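Long-range contact in biphenyl-2,3-diol 1,2-dioxygenase III-related protein (Vibrio cholerae, PDB 3EY8), which binds calcium and belongs to the glyoxalase/dioxygenase superfamily, its reaction not being established: residues Lys104-Tyr116 against Pro120-Asn132. The protein carries 9 engineered substitutions. Sequence-based numbering, arbitrary orientation.
Sequences KRTGAQGAITSFY and PDGNLIEVSTYSN
T113 pairs with T129 and F115 with V127 as antiparallel hydrogen-bonded pairs, each through two backbone bonds, and the short strand axes approach to 4.6 Å at 141°. Between them, S114 faces S128 as a non-hydrogen-bonded pair, and here a chain of hydrogen bonds runs over this face of the sheet: S128 OG donates to S114 OG (2.7 Å), which donates to E126 OE2 (2.7 Å), meeting that oxygen on its anti side. E126 reaches this point because its chain is extended, CG anti to the backbone N (chi1 -177°). It lies alongside Y116, ring and carboxylate planes 21° apart, while Y116 OH accepts from R105 NE (2.9 Å). This hairpin forms the inner strands of the four-stranded sheet of a βαβββ module, as in the vicinal oxygen chelate fold. E126 is a calcium-binding residue of this protein, although no ion is bound to this chain; its OE1 forms a weak hydrogen bond with NE2 of H13 of the second subunit, also a calcium-binding position. On the other face, V127 CB sits over the F115 ring, beside helix 84-93. Y130, just past its strand, takes I112 CG2 over one ring face, a CH-pi contact 3.4 Å from the centroid. Y130 OH accepts from Q109 N (2.9 Å) in the 107-110 type I turn and bonds D12 of the second subunit.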
ATOM      1  N   LYS B 104      -2.652  20.848  -2.619  1.00 28.76           N
ATOM      2  CA  LYS B 104      -3.955  20.198  -2.671  1.00 24.51           C
ATOM      3  C   LYS B 104      -3.899  18.985  -3.574  1.00 30.26           C
ATOM      4  O   LYS B 104      -3.406  19.058  -4.703  1.00 31.84           O
ATOM      5  CB  LYS B 104      -5.023  21.167  -3.187  1.00 29.49           C
ATOM      6  CG  LYS B 104      -5.404  22.251  -2.195  1.00 39.52           C
ATOM      7  CD  LYS B 104      -6.581  23.066  -2.718  1.00 76.62           C
ATOM      8  CE  LYS B 104      -7.152  23.979  -1.646  1.00 92.39           C
ATOM      9  NZ  LYS B 104      -8.394  24.665  -2.105  1.00 86.43           N
ATOM     10  N   ARG B 105      -4.417  17.871  -3.074  1.00 26.06           N
ATOM     11  CA  ARG B 105      -4.471  16.632  -3.843  1.00 26.12           C
ATOM     12  C   ARG B 105      -5.812  15.929  -3.656  1.00 26.89           C
ATOM     13  O   ARG B 105      -6.683  16.393  -2.917  1.00 28.47           O
ATOM     14  CB  ARG B 105      -3.322  15.710  -3.427  1.00 28.50           C
ATOM     15  CG  ARG B 105      -1.940  16.298  -3.678  1.00 29.38           C
ATOM     16  CD  ARG B 105      -1.618  16.282  -5.162  1.00 29.47           C
ATOM     17  NE  ARG B 105      -0.219  16.607  -5.422  1.00 35.41           N
ATOM     18  CZ  ARG B 105       0.210  17.809  -5.786  1.00 38.85           C
ATOM     19  NH1 ARG B 105      -0.652  18.805  -5.928  1.00 40.65           N
ATOM     20  NH2 ARG B 105       1.502  18.016  -6.005  1.00 59.77           N
ATOM     21  N   THR B 106      -5.981  14.807  -4.341  1.00 26.78           N
ATOM     22  CA  THR B 106      -7.203  14.036  -4.231  1.00 33.62           C
ATOM     23  C   THR B 106      -6.946  12.789  -3.402  1.00 36.72           C
ATOM     24  O   THR B 106      -6.115  11.959  -3.750  1.00 44.30           O
ATOM     25  CB  THR B 106      -7.733  13.635  -5.610  1.00 39.05           C
ATOM     26  OG1 THR B 106      -7.847  14.804  -6.430  1.00 36.92           O
ATOM     27  CG2 THR B 106      -9.093  12.974  -5.483  1.00 38.81           C
ATOM     28  N   GLY B 107      -7.645  12.675  -2.283  1.00 27.34           N
ATOM     29  CA  GLY B 107      -7.567  11.482  -1.467  1.00 25.62           C
ATOM     30  C   GLY B 107      -8.701  10.540  -1.822  1.00 24.79           C
ATOM     31  O   GLY B 107      -9.583  10.873  -2.628  1.00 24.26           O
ATOM     32  N   ALA B 108      -8.669   9.351  -1.232  1.00 23.88           N
ATOM     33  CA  ALA B 108      -9.695   8.340  -1.473  1.00 22.74           C
ATOM     34  C   ALA B 108     -11.099   8.880  -1.239  1.00 26.71           C
ATOM     35  O   ALA B 108     -12.030   8.534  -1.964  1.00 29.33           O
ATOM     36  CB  ALA B 108      -9.443   7.128  -0.588  1.00 22.68           C
ATOM     37  N   GLN B 109     -11.242   9.737  -0.234  1.00 25.58           N
ATOM     38  CA  GLN B 109     -12.559  10.150   0.247  1.00 26.31           C
ATOM     39  C   GLN B 109     -12.879  11.603  -0.072  1.00 38.93           C
ATOM     40  O   GLN B 109     -13.927  12.115   0.325  1.00 35.26           O
ATOM     41  CB  GLN B 109     -12.668   9.952   1.759  1.00 26.88           C
ATOM     42  CG  GLN B 109     -12.394   8.551   2.265  1.00 34.53           C
ATOM     43  CD  GLN B 109     -12.521   8.472   3.775  1.00 62.06           C
ATOM     44  OE1 GLN B 109     -13.624   8.522   4.320  1.00 62.90           O
ATOM     45  NE2 GLN B 109     -11.387   8.360   4.461  1.00 50.02           N
ATOM     46  N   GLY B 110     -11.975  12.267  -0.783  1.00 27.85           N
ATOM     47  CA  GLY B 110     -12.188  13.642  -1.193  1.00 31.71           C
ATOM     48  C   GLY B 110     -10.901  14.440  -1.165  1.00 30.38           C
ATOM     49  O   GLY B 110      -9.812  13.875  -1.172  1.00 25.52           O
ATOM     50  N   ALA B 111     -11.021  15.760  -1.124  1.00 29.22           N
ATOM     51  CA  ALA B 111      -9.846  16.626  -1.162  1.00 26.44           C
ATOM     52  C   ALA B 111      -8.955  16.459   0.068  1.00 24.66           C
ATOM     53  O   ALA B 111      -9.439  16.379   1.208  1.00 26.11           O
ATOM     54  CB  ALA B 111     -10.271  18.075  -1.301  1.00 29.63           C
ATOM     55  N   ILE B 112      -7.648  16.413  -0.172  1.00 26.41           N
ATOM     56  CA  ILE B 112      -6.678  16.402   0.910  1.00 23.48           C
ATOM     57  C   ILE B 112      -5.613  17.447   0.640  1.00 23.05           C
ATOM     58  O   ILE B 112      -5.497  17.958  -0.473  1.00 25.72           O
ATOM     59  CB  ILE B 112      -5.986  15.034   1.055  1.00 24.29           C
ATOM     60  CG1 ILE B 112      -5.218  14.695  -0.222  1.00 22.68           C
ATOM     61  CG2 ILE B 112      -7.002  13.954   1.415  1.00 24.99           C
ATOM     62  CD1 ILE B 112      -4.500  13.344  -0.180  1.00 25.05           C
ATOM     63  N   THR B 113      -4.844  17.768   1.673  1.00 22.24           N
ATOM     64  CA  THR B 113      -3.659  18.594   1.522  1.00 22.39           C
ATOM     65  C   THR B 113      -2.437  17.753   1.894  1.00 24.76           C
ATOM     66  O   THR B 113      -2.451  17.064   2.918  1.00 25.33           O
ATOM     67  CB  THR B 113      -3.745  19.840   2.411  1.00 28.70           C
ATOM     68  OG1 THR B 113      -4.968  20.537   2.123  1.00 28.57           O
ATOM     69  CG2 THR B 113      -2.571  20.760   2.154  1.00 27.44           C
ATOM     70  N   SER B 114      -1.393  17.802   1.063  1.00 24.46           N
ATOM     71  CA  SER B 114      -0.270  16.867   1.177  1.00 23.14           C
ATOM     72  C   SER B 114       1.086  17.570   1.245  1.00 24.86           C
ATOM     73  O   SER B 114       1.236  18.692   0.765  1.00 24.43           O
ATOM     74  CB  SER B 114      -0.251  15.916  -0.036  1.00 23.93           C
ATOM     75  OG  SER B 114      -1.419  15.125  -0.127  1.00 23.36           O
ATOM     76  N   PHE B 115       2.069  16.894   1.838  1.00 23.83           N
ATOM     77  CA  PHE B 115       3.472  17.231   1.621  1.00 23.73           C
ATOM     78  C   PHE B 115       4.257  15.943   1.367  1.00 24.48           C
ATOM     79  O   PHE B 115       3.768  14.857   1.666  1.00 22.49           O
ATOM     80  CB  PHE B 115       4.070  18.102   2.745  1.00 23.35           C
ATOM     81  CG  PHE B 115       4.250  17.400   4.075  1.00 20.60           C
ATOM     82  CD1 PHE B 115       5.481  16.866   4.437  1.00 24.65           C
ATOM     83  CD2 PHE B 115       3.209  17.334   4.991  1.00 23.11           C
ATOM     84  CE1 PHE B 115       5.660  16.255   5.673  1.00 24.41           C
ATOM     85  CE2 PHE B 115       3.384  16.722   6.224  1.00 24.49           C
ATOM     86  CZ  PHE B 115       4.612  16.184   6.564  1.00 23.10           C
ATOM     87  N   TYR B 116       5.449  16.064   0.789  1.00 22.35           N
ATOM     88  CA  TYR B 116       6.180  14.906   0.284  1.00 23.53           C
ATOM     89  C   TYR B 116       7.626  14.880   0.751  1.00 24.12           C
ATOM     90  O   TYR B 116       8.271  15.918   0.877  1.00 26.56           O
ATOM     91  CB  TYR B 116       6.218  14.922  -1.249  1.00 22.04           C
ATOM     92  CG  TYR B 116       4.883  14.821  -1.944  1.00 23.51           C
ATOM     93  CD1 TYR B 116       4.108  15.950  -2.156  1.00 27.34           C
ATOM     94  CD2 TYR B 116       4.416  13.604  -2.418  1.00 25.64           C
ATOM     95  CE1 TYR B 116       2.898  15.870  -2.801  1.00 27.34           C
ATOM     96  CE2 TYR B 116       3.201  13.512  -3.062  1.00 26.58           C
ATOM     97  CZ  TYR B 116       2.449  14.654  -3.251  1.00 29.33           C
ATOM     98  OH  TYR B 116       1.238  14.584  -3.900  1.00 37.91           O
ATOM     99  N   PRO B 120      14.562   6.317   3.491  1.00 21.74           N
ATOM    100  CA  PRO B 120      15.984   6.034   3.230  1.00 22.07           C
ATOM    101  C   PRO B 120      16.282   5.212   1.969  1.00 25.78           C
ATOM    102  O   PRO B 120      17.434   5.228   1.509  1.00 24.73           O
ATOM    103  CB  PRO B 120      16.420   5.274   4.489  1.00 23.04           C
ATOM    104  CG  PRO B 120      15.520   5.800   5.552  1.00 23.95           C
ATOM    105  CD  PRO B 120      14.184   5.992   4.877  1.00 22.84           C
ATOM    106  N   ASP B 121      15.283   4.518   1.420  1.00 22.65           N
ATOM    107  CA  ASP B 121      15.445   3.772   0.164  1.00 20.49           C
ATOM    108  C   ASP B 121      14.946   4.542  -1.061  1.00 20.20           C
ATOM    109  O   ASP B 121      15.039   4.056  -2.194  1.00 23.84           O
ATOM    110  CB  ASP B 121      14.732   2.415   0.239  1.00 23.44           C
ATOM    111  CG  ASP B 121      15.400   1.451   1.214  1.00 22.86           C
ATOM    112  OD1 ASP B 121      15.117   1.541   2.429  1.00 25.32           O
ATOM    113  OD2 ASP B 121      16.187   0.598   0.758  1.00 25.49           O
ATOM    114  N   GLY B 122      14.417   5.741  -0.841  1.00 23.00           N
ATOM    115  CA  GLY B 122      13.912   6.548  -1.936  1.00 19.88           C
ATOM    116  C   GLY B 122      12.431   6.355  -2.207  1.00 24.26           C
ATOM    117  O   GLY B 122      11.898   6.936  -3.150  1.00 22.96           O
ATOM    118  N   ASN B 123      11.760   5.538  -1.400  1.00 20.93           N
ATOM    119  CA  ASN B 123      10.302   5.459  -1.499  1.00 19.72           C
ATOM    120  C   ASN B 123       9.709   6.851  -1.322  1.00 21.40           C
ATOM    121  O   ASN B 123      10.205   7.638  -0.515  1.00 22.87           O
ATOM    122  CB  ASN B 123       9.742   4.499  -0.448  1.00 21.78           C
ATOM    123  CG  ASN B 123      10.198   3.068  -0.673  1.00 23.39           C
ATOM    124  OD1 ASN B 123      10.061   2.539  -1.771  1.00 21.01           O
ATOM    125  ND2 ASN B 123      10.735   2.431   0.372  1.00 23.57           N
ATOM    126  N   LEU B 124       8.660   7.158  -2.083  1.00 21.82           N
ATOM    127  CA  LEU B 124       7.999   8.451  -1.981  1.00 19.45           C
ATOM    128  C   LEU B 124       6.921   8.407  -0.909  1.00 22.99           C
ATOM    129  O   LEU B 124       6.008   7.575  -0.969  1.00 22.07           O
ATOM    130  CB  LEU B 124       7.368   8.851  -3.314  1.00 21.40           C
ATOM    131  CG  LEU B 124       6.709  10.234  -3.357  1.00 21.33           C
ATOM    132  CD1 LEU B 124       7.724  11.350  -3.052  1.00 20.31           C
ATOM    133  CD2 LEU B 124       6.049  10.458  -4.710  1.00 22.77           C
ATOM    134  N   ILE B 125       7.037   9.302   0.071  1.00 21.81           N
ATOM    135  CA  ILE B 125       6.078   9.368   1.164  1.00 20.37           C
ATOM    136  C   ILE B 125       5.284  10.665   1.093  1.00 21.02           C
ATOM    137  O   ILE B 125       5.841  11.766   1.041  1.00 21.81           O
ATOM    138  CB  ILE B 125       6.767   9.219   2.544  1.00 21.52           C
ATOM    139  CG1 ILE B 125       7.677   7.980   2.576  1.00 21.37           C
ATOM    140  CG2 ILE B 125       5.729   9.161   3.655  1.00 23.07           C
ATOM    141  CD1 ILE B 125       6.959   6.649   2.301  1.00 22.56           C
ATOM    142  N   GLU B 126       3.966  10.520   1.070  1.00 21.12           N
ATOM    143  CA  GLU B 126       3.051  11.642   1.013  1.00 19.23           C
ATOM    144  C   GLU B 126       2.286  11.638   2.326  1.00 20.12           C
ATOM    145  O   GLU B 126       1.600  10.670   2.642  1.00 23.89           O
ATOM    146  CB  GLU B 126       2.089  11.451  -0.169  1.00 19.97           C
ATOM    147  CG  GLU B 126       1.105  12.593  -0.393  1.00 22.01           C
ATOM    148  CD  GLU B 126       0.133  12.294  -1.521  1.00 28.03           C
ATOM    149  OE1 GLU B 126       0.212  11.189  -2.106  1.00 27.38           O
ATOM    150  OE2 GLU B 126      -0.713  13.161  -1.819  1.00 28.09           O
ATOM    151  N   VAL B 127       2.435  12.703   3.107  1.00 19.75           N
ATOM    152  CA  VAL B 127       1.711  12.830   4.362  1.00 19.92           C
ATOM    153  C   VAL B 127       0.620  13.868   4.175  1.00 22.51           C
ATOM    154  O   VAL B 127       0.877  14.962   3.661  1.00 24.29           O
ATOM    155  CB  VAL B 127       2.652  13.231   5.503  1.00 22.78           C
ATOM    156  CG1 VAL B 127       1.860  13.559   6.766  1.00 24.25           C
ATOM    157  CG2 VAL B 127       3.653  12.106   5.760  1.00 22.27           C
ATOM    158  N   SER B 128      -0.600  13.519   4.571  1.00 19.74           N
ATOM    159  CA  SER B 128      -1.764  14.314   4.179  1.00 19.75           C
ATOM    160  C   SER B 128      -2.802  14.477   5.276  1.00 24.43           C
ATOM    161  O   SER B 128      -2.834  13.718   6.248  1.00 22.48           O
ATOM    162  CB  SER B 128      -2.433  13.691   2.953  1.00 21.19           C
ATOM    163  OG  SER B 128      -1.482  13.412   1.935  1.00 23.69           O
ATOM    164  N   THR B 129      -3.658  15.477   5.099  1.00 24.64           N
ATOM    165  CA  THR B 129      -4.760  15.719   6.024  1.00 22.21           C
ATOM    166  C   THR B 129      -6.055  15.902   5.244  1.00 23.52           C
ATOM    167  O   THR B 129      -6.038  16.380   4.109  1.00 26.02           O
ATOM    168  CB  THR B 129      -4.515  16.980   6.871  1.00 28.15           C
ATOM    169  OG1 THR B 129      -5.610  17.165   7.778  1.00 31.09           O
ATOM    170  CG2 THR B 129      -4.399  18.210   5.989  1.00 28.10           C
ATOM    171  N   TYR B 130      -7.176  15.524   5.852  1.00 24.67           N
ATOM    172  CA  TYR B 130      -8.488  15.824   5.281  1.00 29.02           C
ATOM    173  C   TYR B 130      -9.040  17.175   5.760  1.00 28.92           C
ATOM    174  O   TYR B 130     -10.103  17.610   5.314  1.00 29.10           O
ATOM    175  CB  TYR B 130      -9.485  14.683   5.539  1.00 26.82           C
ATOM    176  CG  TYR B 130      -9.392  13.592   4.495  1.00 31.19           C
ATOM    177  CD1 TYR B 130     -10.017  13.732   3.266  1.00 26.06           C
ATOM    178  CD2 TYR B 130      -8.646  12.443   4.723  1.00 28.98           C
ATOM    179  CE1 TYR B 130      -9.924  12.756   2.297  1.00 28.69           C
ATOM    180  CE2 TYR B 130      -8.546  11.451   3.756  1.00 25.56           C
ATOM    181  CZ  TYR B 130      -9.186  11.620   2.544  1.00 23.83           C
ATOM    182  OH  TYR B 130      -9.100  10.653   1.568  1.00 25.88           O
ATOM    183  N   SER B 131      -8.312  17.840   6.652  1.00 26.71           N
ATOM    184  CA  SER B 131      -8.716  19.158   7.138  1.00 33.04           C
ATOM    185  C   SER B 131      -8.697  20.211   6.034  1.00 41.75           C
ATOM    186  O   SER B 131      -7.669  20.437   5.400  1.00 42.58           O
ATOM    187  CB  SER B 131      -7.817  19.608   8.289  1.00 37.64           C
ATOM    188  OG  SER B 131      -7.993  18.776   9.421  1.00 37.90           O
ATOM    189  N   ASN B 132      -9.834  20.867   5.820  1.00 44.09           N
ATOM    190  CA  ASN B 132      -9.943  21.886   4.781  1.00 57.39           C
ATOM    191  C   ASN B 132      -9.265  23.190   5.189  1.00 56.70           C
ATOM    192  O   ASN B 132      -8.174  23.509   4.714  1.00 68.00           O
ATOM    193  CB  ASN B 132     -11.412  22.140   4.424  1.00 49.49           C
ATOM    194  CG  ASN B 132     -11.572  23.030   3.203  1.00 81.03           C
ATOM    195  OD1 ASN B 132     -10.604  23.314   2.497  1.00 93.32           O
ATOM    196  ND2 ASN B 132     -12.798  23.473   2.949  1.00 60.72           N
TER
HETATM  197  O   HOH W   1      -8.099  19.477   2.735  1.00 58.81           O